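Local structure of Alpha/beta hydrolase (Pseudomonas aeruginosa PAO1, 4R1D) at residues Y423-D435 with P508-K522. The protein binds calcium and probably acts as a lipase effector of a type VI secretion system, here bound by Tli4. Numbering follows the deposited sequence.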
loop_
_atom_site.group_PDB
_atom_site.type_symbol
_atom_site.label_atom_id
_atom_site.label_comp_id
_atom_site.label_asym_id
_atom_site.label_seq_id
_atom_site.Cartn_x
_atom_site.Cartn_y
_atom_site.Cartn_z
ATOM N N TYR A 423 17.160 -16.375 5.590
ATOM C CA TYR A 423 16.110 -16.963 4.761
ATOM C C TYR A 423 15.722 -18.325 5.318
ATOM O O TYR A 423 16.552 -19.020 5.908
ATOM C CB TYR A 423 16.598 -17.119 3.306
ATOM C CG TYR A 423 17.039 -15.805 2.693
ATOM C CD1 TYR A 423 18.282 -15.261 2.996
ATOM C CD2 TYR A 423 16.193 -15.083 1.853
ATOM C CE1 TYR A 423 18.681 -14.039 2.465
ATOM C CE2 TYR A 423 16.583 -13.867 1.307
ATOM C CZ TYR A 423 17.816 -13.349 1.619
ATOM O OH TYR A 423 18.186 -12.147 1.089
ATOM N N HIS A 424 14.466 -18.707 5.106
ATOM C CA HIS A 424 13.998 -20.047 5.425
ATOM C C HIS A 424 14.962 -21.083 4.825
ATOM O O HIS A 424 15.483 -20.898 3.729
ATOM C CB HIS A 424 12.581 -20.219 4.865
ATOM C CG HIS A 424 11.882 -21.448 5.351
ATOM N ND1 HIS A 424 12.234 -22.716 4.936
ATOM C CD2 HIS A 424 10.846 -21.605 6.211
ATOM C CE1 HIS A 424 11.449 -23.600 5.524
ATOM N NE2 HIS A 424 10.592 -22.952 6.295
ATOM N N SER A 425 15.214 -22.168 5.552
ATOM C CA SER A 425 16.180 -23.173 5.103
ATOM C C SER A 425 15.771 -23.910 3.820
ATOM O O SER A 425 16.600 -24.556 3.172
ATOM C CB SER A 425 16.463 -24.179 6.228
ATOM O OG SER A 425 15.287 -24.892 6.579
ATOM N N GLU A 426 14.497 -23.829 3.454
ATOM C CA GLU A 426 14.046 -24.435 2.205
ATOM C C GLU A 426 13.512 -23.339 1.278
ATOM O O GLU A 426 12.319 -23.275 0.994
ATOM C CB GLU A 426 12.978 -25.494 2.472
ATOM C CG GLU A 426 13.384 -26.504 3.560
ATOM C CD GLU A 426 14.559 -27.390 3.135
ATOM O OE1 GLU A 426 14.812 -27.519 1.923
ATOM O OE2 GLU A 426 15.222 -27.966 4.019
ATOM N N THR A 427 14.415 -22.479 0.822
ATOM C CA THR A 427 14.038 -21.334 0.014
ATOM C C THR A 427 14.448 -21.543 -1.436
ATOM O O THR A 427 15.616 -21.852 -1.728
ATOM C CB THR A 427 14.688 -20.037 0.549
ATOM O OG1 THR A 427 14.103 -19.691 1.809
ATOM C CG2 THR A 427 14.450 -18.899 -0.422
ATOM N N TYR A 428 13.482 -21.386 -2.336
ATOM C CA TYR A 428 13.717 -21.480 -3.777
ATOM C C TYR A 428 13.388 -20.130 -4.386
ATOM O O TYR A 428 12.227 -19.720 -4.440
ATOM C CB TYR A 428 12.833 -22.579 -4.385
ATOM C CG TYR A 428 13.197 -23.963 -3.882
ATOM C CD1 TYR A 428 12.881 -24.369 -2.581
ATOM C CD2 TYR A 428 13.883 -24.850 -4.701
ATOM C CE1 TYR A 428 13.248 -25.643 -2.118
ATOM C CE2 TYR A 428 14.240 -26.110 -4.250
ATOM C CZ TYR A 428 13.934 -26.498 -2.975
ATOM O OH TYR A 428 14.309 -27.761 -2.575
ATOM N N ALA A 429 14.417 -19.411 -4.815
ATOM C CA ALA A 429 14.229 -18.040 -5.263
ATOM C C ALA A 429 14.458 -17.922 -6.771
ATOM O O ALA A 429 15.300 -18.620 -7.326
ATOM C CB ALA A 429 15.190 -17.134 -4.515
ATOM N N HIS A 430 13.709 -17.042 -7.430
ATOM C CA HIS A 430 14.008 -16.694 -8.821
ATOM C C HIS A 430 13.920 -15.175 -8.989
ATOM O O HIS A 430 13.216 -14.494 -8.246
ATOM C CB HIS A 430 13.088 -17.434 -9.815
ATOM C CG HIS A 430 11.640 -17.068 -9.681
ATOM N ND1 HIS A 430 10.778 -17.740 -8.839
ATOM C CD2 HIS A 430 10.914 -16.081 -10.259
ATOM C CE1 HIS A 430 9.579 -17.184 -8.909
ATOM N NE2 HIS A 430 9.636 -16.175 -9.760
ATOM N N TYR A 431 14.661 -14.634 -9.941
ATOM C CA TYR A 431 14.680 -13.193 -10.120
ATOM C C TYR A 431 15.116 -12.836 -11.538
ATOM O O TYR A 431 15.686 -13.669 -12.243
ATOM C CB TYR A 431 15.603 -12.536 -9.081
ATOM C CG TYR A 431 17.044 -12.996 -9.160
ATOM C CD1 TYR A 431 17.416 -14.264 -8.724
ATOM C CD2 TYR A 431 18.034 -12.159 -9.673
ATOM C CE1 TYR A 431 18.742 -14.691 -8.801
ATOM C CE2 TYR A 431 19.351 -12.572 -9.745
ATOM C CZ TYR A 431 19.700 -13.833 -9.308
ATOM O OH TYR A 431 21.018 -14.244 -9.384
ATOM N N GLY A 432 14.816 -11.608 -11.947
ATOM C CA GLY A 432 15.163 -11.113 -13.272
ATOM C C GLY A 432 16.477 -10.357 -13.228
ATOM O O GLY A 432 16.625 -9.380 -12.489
ATOM N N ALA A 433 17.436 -10.822 -14.022
ATOM C CA ALA A 433 18.752 -10.220 -14.066
ATOM C C ALA A 433 19.109 -9.983 -15.522
ATOM O O ALA A 433 19.695 -10.843 -16.174
ATOM C CB ALA A 433 19.762 -11.135 -13.427
ATOM N N ASP A 434 18.744 -8.816 -16.032
ATOM C CA ASP A 434 18.893 -8.563 -17.456
ATOM C C ASP A 434 19.441 -7.177 -17.680
ATOM O O ASP A 434 18.911 -6.191 -17.160
ATOM C CB ASP A 434 17.554 -8.716 -18.168
ATOM C CG ASP A 434 17.711 -8.903 -19.661
ATOM O OD1 ASP A 434 18.033 -7.918 -20.355
ATOM O OD2 ASP A 434 17.515 -10.036 -20.147
ATOM N N ASP A 435 20.514 -7.099 -18.462
ATOM C CA ASP A 435 21.163 -5.817 -18.698
ATOM C C ASP A 435 20.412 -4.923 -19.684
ATOM O O ASP A 435 20.800 -3.775 -19.883
ATOM C CB ASP A 435 22.615 -6.028 -19.129
ATOM C CG ASP A 435 23.531 -6.280 -17.946
ATOM O OD1 ASP A 435 23.440 -5.521 -16.957
ATOM O OD2 ASP A 435 24.335 -7.234 -17.996
ATOM N N PRO A 508 19.747 -13.214 -2.190
ATOM C CA PRO A 508 19.459 -14.530 -1.612
ATOM C C PRO A 508 20.481 -15.590 -2.048
ATOM O O PRO A 508 20.911 -16.394 -1.224
ATOM C CB PRO A 508 18.060 -14.844 -2.150
ATOM C CG PRO A 508 17.411 -13.464 -2.298
ATOM C CD PRO A 508 18.557 -12.613 -2.833
ATOM N N ALA A 509 20.872 -15.587 -3.317
ATOM C CA ALA A 509 21.889 -16.531 -3.777
ATOM C C ALA A 509 23.184 -16.306 -2.998
ATOM O O ALA A 509 23.801 -17.250 -2.516
ATOM C CB ALA A 509 22.127 -16.395 -5.274
ATOM N N LEU A 510 23.573 -15.046 -2.847
ATOM C CA LEU A 510 24.798 -14.735 -2.111
ATOM C C LEU A 510 24.734 -15.175 -0.647
ATOM O O LEU A 510 25.756 -15.502 -0.044
ATOM C CB LEU A 510 25.135 -13.243 -2.221
ATOM C CG LEU A 510 25.477 -12.797 -3.648
ATOM C CD1 LEU A 510 25.663 -11.285 -3.762
ATOM C CD2 LEU A 510 26.720 -13.531 -4.144
ATOM N N ALA A 511 23.532 -15.200 -0.080
ATOM C CA ALA A 511 23.354 -15.582 1.314
ATOM C C ALA A 511 23.229 -17.096 1.476
ATOM O O ALA A 511 23.072 -17.601 2.589
ATOM C CB ALA A 511 22.146 -14.875 1.918
ATOM N N GLY A 512 23.272 -17.811 0.361
ATOM C CA GLY A 512 23.314 -19.261 0.378
ATOM C C GLY A 512 21.980 -19.987 0.406
ATOM O O GLY A 512 21.886 -21.061 0.997
ATOM N N VAL A 513 20.948 -19.426 -0.228
ATOM C CA VAL A 513 19.657 -20.117 -0.291
ATOM C C VAL A 513 19.797 -21.422 -1.061
ATOM O O VAL A 513 20.740 -21.603 -1.850
ATOM C CB VAL A 513 18.524 -19.251 -0.901
ATOM C CG1 VAL A 513 18.135 -18.125 0.050
ATOM C CG2 VAL A 513 18.934 -18.697 -2.255
ATOM N N LYS A 514 18.868 -22.338 -0.822
ATOM C CA LYS A 514 18.968 -23.682 -1.386
ATOM C C LYS A 514 18.957 -23.687 -2.915
ATOM O O LYS A 514 19.722 -24.418 -3.551
ATOM C CB LYS A 514 17.858 -24.577 -0.836
ATOM C CG LYS A 514 17.841 -25.978 -1.436
ATOM C CD LYS A 514 16.962 -26.923 -0.615
ATOM C CE LYS A 514 17.744 -27.604 0.510
ATOM N NZ LYS A 514 17.003 -28.773 1.106
ATOM N N ALA A 515 18.080 -22.884 -3.508
ATOM C CA ALA A 515 18.021 -22.769 -4.960
ATOM C C ALA A 515 17.776 -21.325 -5.387
ATOM O O ALA A 515 17.000 -20.603 -4.756
ATOM C CB ALA A 515 16.939 -23.691 -5.537
ATOM N N SER A 516 18.451 -20.900 -6.446
ATOM C CA SER A 516 18.325 -19.530 -6.952
ATOM C C SER A 516 18.383 -19.548 -8.484
ATOM O O SER A 516 19.368 -20.010 -9.083
ATOM C CB SER A 516 19.427 -18.632 -6.368
ATOM O OG SER A 516 19.358 -17.305 -6.871
ATOM N N PHE A 517 17.313 -19.070 -9.113
ATOM C CA PHE A 517 17.215 -19.039 -10.574
ATOM C C PHE A 517 17.407 -17.634 -11.113
ATOM O O PHE A 517 16.597 -16.726 -10.856
ATOM C CB PHE A 517 15.880 -19.624 -11.041
ATOM C CG PHE A 517 15.687 -21.057 -10.638
ATOM C CD1 PHE A 517 15.305 -21.382 -9.344
ATOM C CD2 PHE A 517 15.901 -22.081 -11.548
ATOM C CE1 PHE A 517 15.137 -22.686 -8.959
ATOM C CE2 PHE A 517 15.740 -23.393 -11.175
ATOM C CZ PHE A 517 15.348 -23.705 -9.876
ATOM N N ARG A 518 18.498 -17.463 -11.858
ATOM C CA ARG A 518 18.894 -16.163 -12.360
ATOM C C ARG A 518 18.385 -16.032 -13.802
ATOM O O ARG A 518 18.984 -16.559 -14.745
ATOM C CB ARG A 518 20.413 -16.059 -12.281
ATOM C CG ARG A 518 21.058 -14.731 -12.681
ATOM C CD ARG A 518 22.562 -14.877 -12.395
ATOM N NE ARG A 518 23.385 -13.713 -12.725
ATOM C CZ ARG A 518 23.635 -12.697 -11.905
ATOM N NH1 ARG A 518 23.085 -12.653 -10.693
ATOM N NH2 ARG A 518 24.431 -11.705 -12.307
ATOM N N HIS A 519 17.257 -15.354 -13.967
ATOM C CA HIS A 519 16.582 -15.328 -15.266
ATOM C C HIS A 519 16.970 -14.099 -16.085
ATOM O O HIS A 519 17.045 -12.993 -15.569
ATOM C CB HIS A 519 15.055 -15.411 -15.099
ATOM C CG HIS A 519 14.585 -16.723 -14.547
ATOM N ND1 HIS A 519 13.545 -16.824 -13.646
ATOM C CD2 HIS A 519 15.007 -17.987 -14.777
ATOM C CE1 HIS A 519 13.357 -18.094 -13.335
ATOM N NE2 HIS A 519 14.233 -18.822 -14.004
ATOM N N GLY A 520 17.199 -14.294 -17.377
ATOM C CA GLY A 520 17.546 -13.175 -18.229
ATOM C C GLY A 520 18.984 -13.217 -18.714
ATOM O O GLY A 520 19.681 -14.219 -18.557
ATOM N N SER A 521 19.429 -12.101 -19.280
ATOM C CA SER A 521 20.702 -12.048 -19.986
ATOM C C SER A 521 21.919 -12.369 -19.113
ATOM O O SER A 521 22.943 -12.842 -19.619
ATOM C CB SER A 521 20.874 -10.676 -20.632
ATOM O OG SER A 521 21.243 -9.711 -19.662
ATOM N N LYS A 522 21.823 -12.111 -17.809
ATOM C CA LYS A 522 22.953 -12.348 -16.908
ATOM C C LYS A 522 22.977 -13.754 -16.314
ATOM O O LYS A 522 23.868 -14.097 -15.541
ATOM C CB LYS A 522 22.994 -11.292 -15.794
ATOM C CG LYS A 522 22.948 -9.863 -16.322
ATOM C CD LYS A 522 22.973 -8.827 -15.204
ATOM C CE LYS A 522 24.334 -8.755 -14.497
ATOM N NZ LYS A 522 25.425 -8.329 -15.436
HETATM O O HOH W 1 17.427 -21.923 1.695
HETATM O O HOH W 2 16.399 -30.641 3.683
HETATM O O HOH W 3 23.923 -9.306 -19.673
#
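Ala429 and Tyr431 grip Ala515, Phe517 and His519 through their backbones, the parallel pairing of the last two strands of an alpha/beta hydrolase sheet. Each gives its N-H to one residue of the partner strand and its carbonyl to the next but one; Phe517 N reaches Ala429 O at 2.7 Å. Ala433 N still donates to His519 O, but after Gly520 the pattern slips by one residue: Ala433 O accepts from Lys522 N instead of Ser521 N.

With chi1 at 60°, Tyr431 CG sits between the backbone N and carbonyl carbon, and the ring swings over its neighbour: Arg518 CA lies over one face, 4.2 Å from the ring centroid. The extended Arg518 chain then returns NH1 to Tyr431 OH at 2.9 Å, in the guanidinium plane, while its NE binds Lys522 O. Glu182 accepts from both Tyr431 OH and Ser516 OG; Gln506 takes a further bond from NH1. Near the strand starts, the Tyr423 ring packs on Pro508, Ala511 and Val513, whose CG1 lies 3.7 Å from Tyr423 CG.

One salt bridge closes each end. Lys514 NZ meets the syn lone pair of Glu426 OE1 at 2.7 Å, and Lys522 NZ meets Asp435 OD2 at 3.0 Å; Ser494 OG bonds both Asp435 OD1 and Lys522 NZ. Alongside, Ser521 N donates to Asp434 OD2 from above the carboxylate plane, and Ser521 OG accepts Asp435 N. Gly532 N also bonds Asp434 OD2, and Ser436 OG bonds OD1.

Strand 274-280 pairs with the other edge of 427-432, leaving 515-519 outermost within this chain; helix 542-556 covers the face bearing Tyr428, His430 and His519, and helix 502-505 touches Ala433 and Arg518.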